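Putative D-arabinose 5-phosphate isomerase (Klebsiella pneumoniae subsp. pneumoniae, PDB 3K2V) is a putative isomerase of D-arabinose 5-phosphate whose tandem CBS domains, the part described here, bind CMP-Kdo, probably as a regulatory ligand. Local coordinates at residues 43-52 with 92-101; 63-73 with 128-137. One frame throughout, in Å; residues are numbered along the deposited sequence.

The two contacts lie in a pair of CBS domains, their centres about 16 Å apart, and strand 63-67 ties them together. V43 of contact 1 pairs with that strand through two probable backbone hydrogen bonds, V43 N to A65 O and V43 O to C67 N, both 3.0 Å. One face of the strand, through I66, packs on contact 1 (I66 CG1 to I97 CG1, 3.8 Å), while the other, with A65 and C67, turns to L137 in contact 2. Only contact 2 lines a ligand pocket, through C128, V129 and L130: C128 O lies 3.0 Å from N4C of CMP-Kdo, whereas the M101 side chain of contact 1 stays about 8 Å away.

Contact 1: residues 43-52 with 92-101; sequences VGLQATLRDA and MRDASIADVM
I97 and L49 centre this contact, their backbones joining the segments through two nearly linear hydrogen bonds. I97 N donates to A47 O (2.9 Å, 174°) and L49 N to A95 O (2.8 Å, 173°), flanking the single T48-S96 bridge. Two waters extend the polar link: one joins A47 O to A98 N, the other R50 N, R93 O and A95 O.

With CG1 anti to the backbone N (chi1 -158°), I97 sends CD1 against A52 CB at 3.4 Å, while its CG2 branch meets A47 CB at 3.9 Å. L49 crosses I97 roughly at right angles, CD1 to CD1 4.1 Å, and turns CD2 to A95 CB. L45 CD1 touches A98 CB and M101 CE.

T48 precedes helix 49-59, S96 a short, weakly bonded helical turn about 97-100. T48 and D51 form a capping box, D51 N reaching T48 OG1 (2.9 Å) and T48 N meeting D51 OD2 from above the carboxylate plane (3.0 Å); a longer, bent bond from D99 N makes S96 OG a weaker cap in the modelled conformer. R50 is salt-bridged to D87 of the second subunit. The two amide bonds and the capping box thus hold the backbone of 92-101 against the start of helix 49-59.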
loop_
_atom_site.group_PDB
_atom_site.type_symbol
_atom_site.label_atom_id
_atom_site.label_comp_id
_atom_site.label_asym_id
_atom_site.label_seq_id
_atom_site.Cartn_x
_atom_site.Cartn_y
_atom_site.Cartn_z
ATOM N N VAL A 43 -8.332 -16.141 -2.151
ATOM C CA VAL A 43 -8.865 -16.845 -3.307
ATOM C C VAL A 43 -8.150 -18.179 -3.417
ATOM O O VAL A 43 -7.162 -18.429 -2.741
ATOM C CB VAL A 43 -8.700 -16.048 -4.632
ATOM C CG1 VAL A 43 -9.402 -14.685 -4.525
ATOM C CG2 VAL A 43 -7.217 -15.853 -5.011
ATOM N N GLY A 44 -8.691 -19.048 -4.251
ATOM C CA GLY A 44 -8.109 -20.358 -4.487
ATOM C C GLY A 44 -7.037 -20.375 -5.551
ATOM O O GLY A 44 -6.836 -19.397 -6.306
ATOM N N LEU A 45 -6.377 -21.522 -5.640
ATOM C CA LEU A 45 -5.245 -21.697 -6.535
ATOM C C LEU A 45 -5.634 -21.590 -8.006
ATOM O O LEU A 45 -4.802 -21.191 -8.816
ATOM C CB LEU A 45 -4.549 -23.042 -6.292
ATOM C CG LEU A 45 -3.233 -23.279 -7.058
ATOM C CD1 LEU A 45 -2.205 -22.243 -6.626
ATOM C CD2 LEU A 45 -2.726 -24.703 -6.815
ATOM N N GLN A 46 -6.884 -21.901 -8.361
ATOM C CA GLN A 46 -7.323 -21.779 -9.757
ATOM C C GLN A 46 -7.947 -20.411 -10.095
ATOM O O GLN A 46 -8.462 -20.237 -11.184
ATOM C CB GLN A 46 -8.330 -22.894 -10.134
ATOM C CG GLN A 46 -7.973 -24.306 -9.641
ATOM C CD GLN A 46 -6.534 -24.685 -9.918
ATOM O OE1 GLN A 46 -6.010 -24.416 -10.995
ATOM N NE2 GLN A 46 -5.884 -25.310 -8.936
ATOM N N ALA A 47 -7.902 -19.450 -9.181
ATOM C CA ALA A 47 -8.499 -18.130 -9.442
ATOM C C ALA A 47 -7.777 -17.412 -10.579
ATOM O O ALA A 47 -6.582 -17.594 -10.777
ATOM C CB ALA A 47 -8.460 -17.266 -8.206
ATOM N N THR A 48 -8.512 -16.590 -11.313
ATOM C CA THR A 48 -7.910 -15.710 -12.296
ATOM C C THR A 48 -7.337 -14.506 -11.562
ATOM O O THR A 48 -7.691 -14.229 -10.401
ATOM C CB THR A 48 -8.921 -15.221 -13.344
ATOM O OG1 THR A 48 -9.883 -14.374 -12.695
ATOM C CG2 THR A 48 -9.606 -16.392 -14.044
ATOM N N LEU A 49 -6.446 -13.787 -12.223
ATOM C CA LEU A 49 -5.953 -12.530 -11.682
ATOM C C LEU A 49 -7.105 -11.560 -11.429
ATOM O O LEU A 49 -7.092 -10.885 -10.413
ATOM C CB LEU A 49 -4.948 -11.881 -12.625
ATOM C CG LEU A 49 -4.429 -10.485 -12.305
ATOM C CD1 LEU A 49 -3.842 -10.368 -10.866
ATOM C CD2 LEU A 49 -3.403 -10.082 -13.379
ATOM N N ARG A 50 -8.075 -11.478 -12.353
ATOM C CA ARG A 50 -9.234 -10.596 -12.149
ATOM C C ARG A 50 -10.035 -10.986 -10.902
ATOM O O ARG A 50 -10.431 -10.113 -10.153
ATOM C CB ARG A 50 -10.196 -10.552 -13.359
ATOM C CG ARG A 50 -9.616 -10.003 -14.650
ATOM C CD ARG A 50 -9.539 -8.485 -14.739
ATOM N NE ARG A 50 -10.805 -7.769 -14.564
ATOM C CZ ARG A 50 -11.727 -7.531 -15.490
ATOM N NH1 ARG A 50 -11.614 -7.968 -16.715
ATOM N NH2 ARG A 50 -12.806 -6.844 -15.159
ATOM N N ASP A 51 -10.254 -12.284 -10.681
ATOM C CA ASP A 51 -10.842 -12.768 -9.429
ATOM C C ASP A 51 -10.071 -12.263 -8.216
ATOM O O ASP A 51 -10.672 -11.896 -7.196
ATOM C CB ASP A 51 -10.823 -14.290 -9.301
ATOM C CG ASP A 51 -11.689 -15.015 -10.316
ATOM O OD1 ASP A 51 -12.645 -14.403 -10.885
ATOM O OD2 ASP A 51 -11.401 -16.245 -10.532
ATOM N N ALA A 52 -8.741 -12.337 -8.275
ATOM C CA ALA A 52 -7.912 -11.898 -7.157
ATOM C C ALA A 52 -8.057 -10.401 -6.928
ATOM O O ALA A 52 -8.148 -9.950 -5.787
ATOM C CB ALA A 52 -6.394 -12.297 -7.367
HETATM N N MSE A 92 -1.843 -8.957 -19.877
HETATM C CA MSE A 92 -1.895 -9.778 -18.650
HETATM C C MSE A 92 -3.329 -9.993 -18.142
HETATM O O MSE A 92 -3.508 -10.604 -17.096
HETATM C CB MSE A 92 -1.120 -9.057 -17.519
HETATM C CG MSE A 92 0.348 -8.861 -17.767
HETATM SE SE MSE A 92 1.454 -10.464 -17.545
HETATM C CE MSE A 92 1.244 -10.716 -15.621
ATOM N N ARG A 93 -4.316 -9.440 -18.840
ATOM C CA ARG A 93 -5.688 -9.397 -18.350
ATOM C C ARG A 93 -6.310 -10.753 -18.079
ATOM O O ARG A 93 -7.129 -10.890 -17.168
ATOM C CB ARG A 93 -6.577 -8.620 -19.307
ATOM C CG ARG A 93 -6.375 -7.111 -19.230
ATOM C CD ARG A 93 -7.312 -6.432 -20.199
ATOM N NE ARG A 93 -6.897 -6.780 -21.549
ATOM C CZ ARG A 93 -7.596 -6.545 -22.649
ATOM N NH1 ARG A 93 -8.762 -5.936 -22.600
ATOM N NH2 ARG A 93 -7.092 -6.912 -23.814
ATOM N N ASP A 94 -5.919 -11.764 -18.835
ATOM C CA ASP A 94 -6.440 -13.114 -18.584
ATOM C C ASP A 94 -5.443 -14.033 -17.871
ATOM O O ASP A 94 -5.614 -15.237 -17.876
ATOM C CB ASP A 94 -7.025 -13.735 -19.879
ATOM C CG ASP A 94 -6.060 -13.737 -20.993
ATOM O OD1 ASP A 94 -4.853 -13.984 -20.691
ATOM O OD2 ASP A 94 -6.470 -13.450 -22.165
ATOM N N ALA A 95 -4.457 -13.462 -17.178
ATOM C CA ALA A 95 -3.551 -14.243 -16.318
ATOM C C ALA A 95 -4.261 -14.983 -15.168
ATOM O O ALA A 95 -5.326 -14.562 -14.683
ATOM C CB ALA A 95 -2.453 -13.336 -15.722
ATOM N N SER A 96 -3.679 -16.093 -14.744
ATOM C CA SER A 96 -4.151 -16.799 -13.564
ATOM C C SER A 96 -3.402 -16.237 -12.365
ATOM O O SER A 96 -2.317 -15.685 -12.529
ATOM C CB SER A 96 -3.878 -18.285 -13.713
ATOM O OG SER A 96 -2.521 -18.553 -13.438
ATOM N N ILE A 97 -3.973 -16.359 -11.170
ATOM C CA ILE A 97 -3.299 -15.904 -9.955
ATOM C C ILE A 97 -2.072 -16.757 -9.645
ATOM O O ILE A 97 -1.064 -16.240 -9.175
ATOM C CB ILE A 97 -4.238 -15.777 -8.718
ATOM C CG1 ILE A 97 -3.642 -14.814 -7.682
ATOM C CG2 ILE A 97 -4.574 -17.182 -8.100
ATOM C CD1 ILE A 97 -3.323 -13.385 -8.175
ATOM N N ALA A 98 -2.148 -18.037 -9.953
ATOM C CA ALA A 98 -1.070 -18.990 -9.650
ATOM C C ALA A 98 0.225 -18.602 -10.398
ATOM O O ALA A 98 1.326 -18.835 -9.917
ATOM C CB ALA A 98 -1.483 -20.407 -10.086
ATOM N N ASP A 99 0.078 -17.986 -11.551
ATOM C CA ASP A 99 1.245 -17.631 -12.331
ATOM C C ASP A 99 1.935 -16.341 -11.889
ATOM O O ASP A 99 3.100 -16.141 -12.218
ATOM C CB ASP A 99 0.847 -17.556 -13.792
ATOM C CG ASP A 99 0.462 -18.916 -14.351
ATOM O OD1 ASP A 99 0.773 -19.995 -13.730
ATOM O OD2 ASP A 99 -0.176 -18.909 -15.414
ATOM N N VAL A 100 1.230 -15.471 -11.168
ATOM C CA VAL A 100 1.775 -14.172 -10.798
ATOM C C VAL A 100 1.892 -13.910 -9.298
ATOM O O VAL A 100 2.467 -12.897 -8.890
ATOM C CB VAL A 100 1.003 -13.020 -11.468
ATOM C CG1 VAL A 100 1.061 -13.161 -12.995
ATOM C CG2 VAL A 100 -0.468 -12.909 -10.970
HETATM N N MSE A 101 1.352 -14.803 -8.470
HETATM C CA MSE A 101 1.427 -14.630 -7.021
HETATM C C MSE A 101 2.863 -14.727 -6.494
HETATM O O MSE A 101 3.711 -15.368 -7.118
HETATM C CB MSE A 101 0.606 -15.714 -6.328
HETATM C CG MSE A 101 1.132 -17.094 -6.511
HETATM SE SE MSE A 101 -0.055 -18.440 -5.704
HETATM C CE MSE A 101 0.924 -20.012 -6.223
HETATM O O HOH W 1 -4.728 -19.593 -10.800
HETATM O O HOH W 2 -7.461 -12.707 -15.205
#

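Contact 2: residues 63-73 with 128-137; sequences MTAICDDDMNI and CVLVADGDHL. With CMK (cytidine 5'-monophosphate 3-deoxy-beta-D-gulo-oct-2-ulo-pyranosonic acid), chain C; SO4 (sulfate ion), chain D.
I73 and L130 meet tip to tip, CD1 to CD1 at 3.8 Å, and I73 CD1 also rests on A132 CB. L137 crosses I73 at about a right angle, its CB 3.8 Å from I73 CG1. Because L137 carries CG anti to its own N (chi1 -176°), CD2 extends to strand 63-67, where it lies 3.7 Å from both A65 CB and C67 SG; M71, bent at chi2 and chi3, brings CE obliquely against the same methyl. At the far end, in the modelled conformers, M63 SE packs on C128 SG, and M63 CE crosses toward L130 CD2.

These side chains fill the space between the sheets of two CBS domains, one holding strand 63-67, the other a hairpin turning at D133-H136 (type II'). Where the turns meet, N72 and H136 form a single bridge: L137 N donates to M71 O almost head-on (168°), and I73 N to D135 O at 2.8 Å. M71 O also lies at the edge of the H136 ring, in its plane. N72 crosses D135 at about a right angle, amide and carboxylate planes 74° apart. D68 OD1 receives D70 N and N72 N from opposite faces of its carboxylate, the first closing an Asx turn. D135 OD1 is salt-bridged to R107, and D135 N holds a sulfate probably from the crystallisation liquor. C128 O accepts from the cytosine amino group N4C of CMP-Kdo at 3.0 Å.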
loop_
_atom_site.group_PDB
_atom_site.type_symbol
_atom_site.label_atom_id
_atom_site.label_comp_id
_atom_site.label_asym_id
_atom_site.label_seq_id
_atom_site.Cartn_x
_atom_site.Cartn_y
_atom_site.Cartn_z
HETATM N N MSE A 63 -4.371 -6.421 -0.521
HETATM C CA MSE A 63 -3.762 -7.702 -0.791
HETATM C C MSE A 63 -4.763 -8.819 -0.647
HETATM O O MSE A 63 -5.844 -8.631 -0.087
HETATM C CB MSE A 63 -2.577 -7.972 0.166
HETATM C CG MSE A 63 -2.932 -7.934 1.649
HETATM SE SE MSE A 63 -2.183 -9.479 2.612
HETATM C CE MSE A 63 -3.288 -10.833 1.825
ATOM N N THR A 64 -4.400 -9.973 -1.178
ATOM C CA THR A 64 -5.113 -11.201 -0.968
ATOM C C THR A 64 -4.138 -12.347 -0.764
ATOM O O THR A 64 -3.050 -12.362 -1.335
ATOM C CB THR A 64 -6.086 -11.528 -2.135
ATOM O OG1 THR A 64 -6.893 -12.669 -1.797
ATOM C CG2 THR A 64 -5.335 -11.771 -3.480
ATOM N N ALA A 65 -4.545 -13.300 0.063
ATOM C CA ALA A 65 -3.909 -14.591 0.127
ATOM C C ALA A 65 -4.439 -15.507 -0.978
ATOM O O ALA A 65 -5.545 -15.324 -1.515
ATOM C CB ALA A 65 -4.177 -15.256 1.532
ATOM N N ILE A 66 -3.632 -16.497 -1.302
ATOM C CA ILE A 66 -4.033 -17.601 -2.143
ATOM C C ILE A 66 -3.866 -18.835 -1.258
ATOM O O ILE A 66 -2.765 -19.101 -0.755
ATOM C CB ILE A 66 -3.156 -17.745 -3.403
ATOM C CG1 ILE A 66 -3.291 -16.518 -4.331
ATOM C CG2 ILE A 66 -3.578 -19.014 -4.183
ATOM C CD1 ILE A 66 -2.459 -15.283 -3.947
ATOM N N CYS A 67 -4.967 -19.538 -1.027
ATOM C CA CYS A 67 -5.034 -20.660 -0.081
ATOM C C CYS A 67 -5.558 -21.910 -0.748
ATOM O O CYS A 67 -6.329 -21.841 -1.700
ATOM C CB CYS A 67 -5.973 -20.316 1.085
ATOM S SG CYS A 67 -5.364 -18.995 2.129
ATOM N N ASP A 68 -5.172 -23.064 -0.221
ATOM C CA ASP A 68 -5.784 -24.313 -0.636
ATOM C C ASP A 68 -7.097 -24.560 0.128
ATOM O O ASP A 68 -7.543 -23.700 0.909
ATOM C CB ASP A 68 -4.797 -25.470 -0.503
ATOM C CG ASP A 68 -4.494 -25.846 0.929
ATOM O OD1 ASP A 68 -5.225 -25.433 1.891
ATOM O OD2 ASP A 68 -3.498 -26.593 1.083
ATOM N N ASP A 69 -7.705 -25.724 -0.092
ATOM C CA ASP A 69 -9.014 -26.035 0.489
ATOM C C ASP A 69 -8.972 -26.185 1.993
ATOM O O ASP A 69 -10.007 -26.138 2.616
ATOM C CB ASP A 69 -9.621 -27.313 -0.110
ATOM C CG ASP A 69 -10.065 -27.126 -1.553
ATOM O OD1 ASP A 69 -10.303 -25.962 -1.977
ATOM O OD2 ASP A 69 -10.182 -28.151 -2.264
ATOM N N ASP A 70 -7.785 -26.396 2.555
ATOM C CA ASP A 70 -7.604 -26.486 4.004
ATOM C C ASP A 70 -7.222 -25.149 4.645
ATOM O O ASP A 70 -6.858 -25.111 5.820
ATOM C CB ASP A 70 -6.528 -27.533 4.314
ATOM C CG ASP A 70 -6.909 -28.928 3.796
ATOM O OD1 ASP A 70 -8.025 -29.395 4.103
ATOM O OD2 ASP A 70 -6.096 -29.542 3.070
HETATM N N MSE A 71 -7.292 -24.063 3.869
HETATM C CA MSE A 71 -6.858 -22.730 4.302
HETATM C C MSE A 71 -5.369 -22.656 4.640
HETATM O O MSE A 71 -4.949 -21.816 5.429
HETATM C CB MSE A 71 -7.719 -22.197 5.464
HETATM C CG MSE A 71 -9.127 -21.799 5.068
HETATM SE SE MSE A 71 -9.198 -20.336 3.760
HETATM C CE MSE A 71 -8.224 -19.083 4.723
ATOM N N ASN A 72 -4.555 -23.506 4.025
ATOM C CA ASN A 72 -3.123 -23.337 4.083
ATOM C C ASN A 72 -2.672 -22.320 3.040
ATOM O O ASN A 72 -3.184 -22.288 1.928
ATOM C CB ASN A 72 -2.414 -24.656 3.833
ATOM C CG ASN A 72 -2.586 -25.616 4.968
ATOM O OD1 ASN A 72 -2.497 -25.235 6.134
ATOM N ND2 ASN A 72 -2.835 -26.878 4.641
ATOM N N ILE A 73 -1.708 -21.510 3.416
ATOM C CA ILE A 73 -1.211 -20.430 2.580
ATOM C C ILE A 73 -0.352 -21.024 1.474
ATOM O O ILE A 73 0.598 -21.732 1.749
ATOM C CB ILE A 73 -0.328 -19.478 3.415
ATOM C CG1 ILE A 73 -1.153 -18.826 4.547
ATOM C CG2 ILE A 73 0.326 -18.412 2.552
ATOM C CD1 ILE A 73 -0.281 -18.328 5.719
ATOM N N CYS A 128 0.839 -5.144 5.383
ATOM C CA CYS A 128 -0.170 -6.132 5.823
ATOM C C CYS A 128 0.519 -7.485 6.002
ATOM O O CYS A 128 1.258 -7.909 5.105
ATOM C CB CYS A 128 -1.335 -6.202 4.795
ATOM S SG CYS A 128 -2.892 -7.005 5.379
ATOM N N VAL A 129 0.284 -8.161 7.145
ATOM C CA VAL A 129 0.975 -9.395 7.502
ATOM C C VAL A 129 -0.057 -10.509 7.759
ATOM O O VAL A 129 -1.159 -10.258 8.279
ATOM C CB VAL A 129 1.930 -9.160 8.711
ATOM C CG1 VAL A 129 1.145 -8.750 9.948
ATOM C CG2 VAL A 129 2.778 -10.388 9.040
ATOM N N LEU A 130 0.287 -11.723 7.338
ATOM C CA LEU A 130 -0.598 -12.862 7.543
ATOM C C LEU A 130 -0.425 -13.328 8.982
ATOM O O LEU A 130 0.685 -13.262 9.537
ATOM C CB LEU A 130 -0.236 -14.007 6.600
ATOM C CG LEU A 130 -0.220 -13.653 5.106
ATOM C CD1 LEU A 130 0.305 -14.856 4.343
ATOM C CD2 LEU A 130 -1.615 -13.250 4.651
ATOM N N VAL A 131 -1.506 -13.788 9.586
ATOM C CA VAL A 131 -1.433 -14.383 10.931
ATOM C C VAL A 131 -1.726 -15.856 10.735
ATOM O O VAL A 131 -2.761 -16.212 10.161
ATOM C CB VAL A 131 -2.383 -13.735 11.924
ATOM C CG1 VAL A 131 -2.177 -14.356 13.324
ATOM C CG2 VAL A 131 -2.158 -12.204 11.984
ATOM N N ALA A 132 -0.799 -16.698 11.152
ATOM C CA ALA A 132 -0.857 -18.113 10.833
ATOM C C ALA A 132 -0.392 -18.993 11.963
ATOM O O ALA A 132 0.434 -18.591 12.795
ATOM C CB ALA A 132 0.005 -18.429 9.586
ATOM N N ASP A 133 -0.909 -20.215 11.941
ATOM C CA ASP A 133 -0.365 -21.339 12.698
ATOM C C ASP A 133 0.297 -22.295 11.692
ATOM O O ASP A 133 -0.375 -23.110 11.055
ATOM C CB ASP A 133 -1.473 -22.065 13.456
ATOM C CG ASP A 133 -0.997 -23.401 14.045
ATOM O OD1 ASP A 133 0.211 -23.505 14.383
ATOM O OD2 ASP A 133 -1.803 -24.362 14.114
ATOM N N GLY A 134 1.612 -22.187 11.531
ATOM C CA GLY A 134 2.310 -22.981 10.502
ATOM C C GLY A 134 1.930 -22.420 9.144
ATOM O O GLY A 134 2.153 -21.236 8.901
ATOM N N ASP A 135 1.326 -23.233 8.274
ATOM C CA ASP A 135 0.743 -22.726 7.016
ATOM C C ASP A 135 -0.731 -22.363 7.100
ATOM O O ASP A 135 -1.284 -21.839 6.138
ATOM C CB ASP A 135 0.914 -23.755 5.900
ATOM C CG ASP A 135 2.357 -23.919 5.478
ATOM O OD1 ASP A 135 3.172 -23.011 5.729
ATOM O OD2 ASP A 135 2.674 -24.966 4.893
ATOM N N HIS A 136 -1.378 -22.633 8.235
ATOM C CA HIS A 136 -2.821 -22.416 8.362
ATOM C C HIS A 136 -3.102 -20.930 8.603
ATOM O O HIS A 136 -2.737 -20.381 9.641
ATOM C CB HIS A 136 -3.381 -23.266 9.502
ATOM C CG HIS A 136 -4.853 -23.117 9.740
ATOM N ND1 HIS A 136 -5.429 -23.468 10.943
ATOM C CD2 HIS A 136 -5.859 -22.648 8.966
ATOM C CE1 HIS A 136 -6.731 -23.241 10.890
ATOM N NE2 HIS A 136 -7.019 -22.733 9.705
ATOM N N LEU A 137 -3.788 -20.313 7.656
ATOM C CA LEU A 137 -4.117 -18.888 7.723
ATOM C C LEU A 137 -5.254 -18.660 8.703
ATOM O O LEU A 137 -6.336 -19.175 8.493
ATOM C CB LEU A 137 -4.516 -18.363 6.339
ATOM C CG LEU A 137 -4.811 -16.855 6.228
ATOM C CD1 LEU A 137 -3.594 -16.033 6.636
ATOM C CD2 LEU A 137 -5.260 -16.438 4.821
HETATM N N1C CMK C . 4.591 -9.764 0.865
HETATM C C2C CMK C . 4.759 -10.989 1.529
HETATM N N3C CMK C . 4.022 -11.197 2.695
HETATM C C4C CMK C . 3.187 -10.240 3.251
HETATM C C5C CMK C . 3.020 -9.013 2.588
HETATM C C6C CMK C . 3.733 -8.783 1.398
HETATM O O2C CMK C . 5.495 -11.889 1.093
HETATM N N4C CMK C . 2.542 -10.571 4.391
HETATM C "C1'" CMK C . 5.369 -9.534 -0.406
HETATM C "C2'" CMK C . 4.493 -8.983 -1.539
HETATM O "O2'" CMK C . 3.905 -10.093 -2.233
HETATM C "C3'" CMK C . 5.521 -8.235 -2.388
HETATM C "C4'" CMK C . 6.557 -7.754 -1.352
HETATM O "O4'" CMK C . 6.328 -8.529 -0.100
HETATM O "O3'" CMK C . 6.137 -9.133 -3.295
HETATM C "C5'" CMK C . 6.361 -6.304 -0.933
HETATM O "O5'" CMK C . 4.996 -6.040 -0.512
HETATM P PA CMK C . 4.274 -4.703 -1.153
HETATM O O1A CMK C . 4.076 -4.925 -2.612
HETATM O O2A CMK C . 2.980 -4.439 -0.450
HETATM O O6 CMK C . 6.165 -1.338 -0.572
HETATM C C2 CMK C . 5.522 -2.237 -1.508
HETATM O O2 CMK C . 5.360 -3.522 -0.835
HETATM C C3 CMK C . 4.177 -1.613 -1.920
HETATM C C4 CMK C . 4.282 -0.122 -2.305
HETATM O O4 CMK C . 2.952 0.423 -2.551
HETATM C C5 CMK C . 5.013 0.687 -1.256
HETATM C C6 CMK C . 6.368 0.020 -1.050
HETATM C C7 CMK C . 7.201 0.699 0.028
HETATM C C1 CMK C . 6.431 -2.567 -2.707
HETATM O O1X CMK C . 7.444 -3.252 -2.441
HETATM O O1Y CMK C . 6.101 -2.194 -3.852
HETATM O O5 CMK C . 4.280 0.729 -0.008
HETATM C C8 CMK C . 8.619 0.109 0.080
HETATM O O8 CMK C . 9.253 0.602 1.258
HETATM O O7 CMK C . 7.298 2.079 -0.261
HETATM S S SO4 D . 2.134 -26.883 8.990
HETATM O O1 SO4 D . 2.307 -27.250 7.580
HETATM O O2 SO4 D . 3.367 -26.242 9.480
HETATM O O3 SO4 D . 0.978 -25.972 9.109
HETATM O O4 SO4 D . 1.947 -28.136 9.747
HETATM O O HOH W 3 3.015 -20.947 2.935
#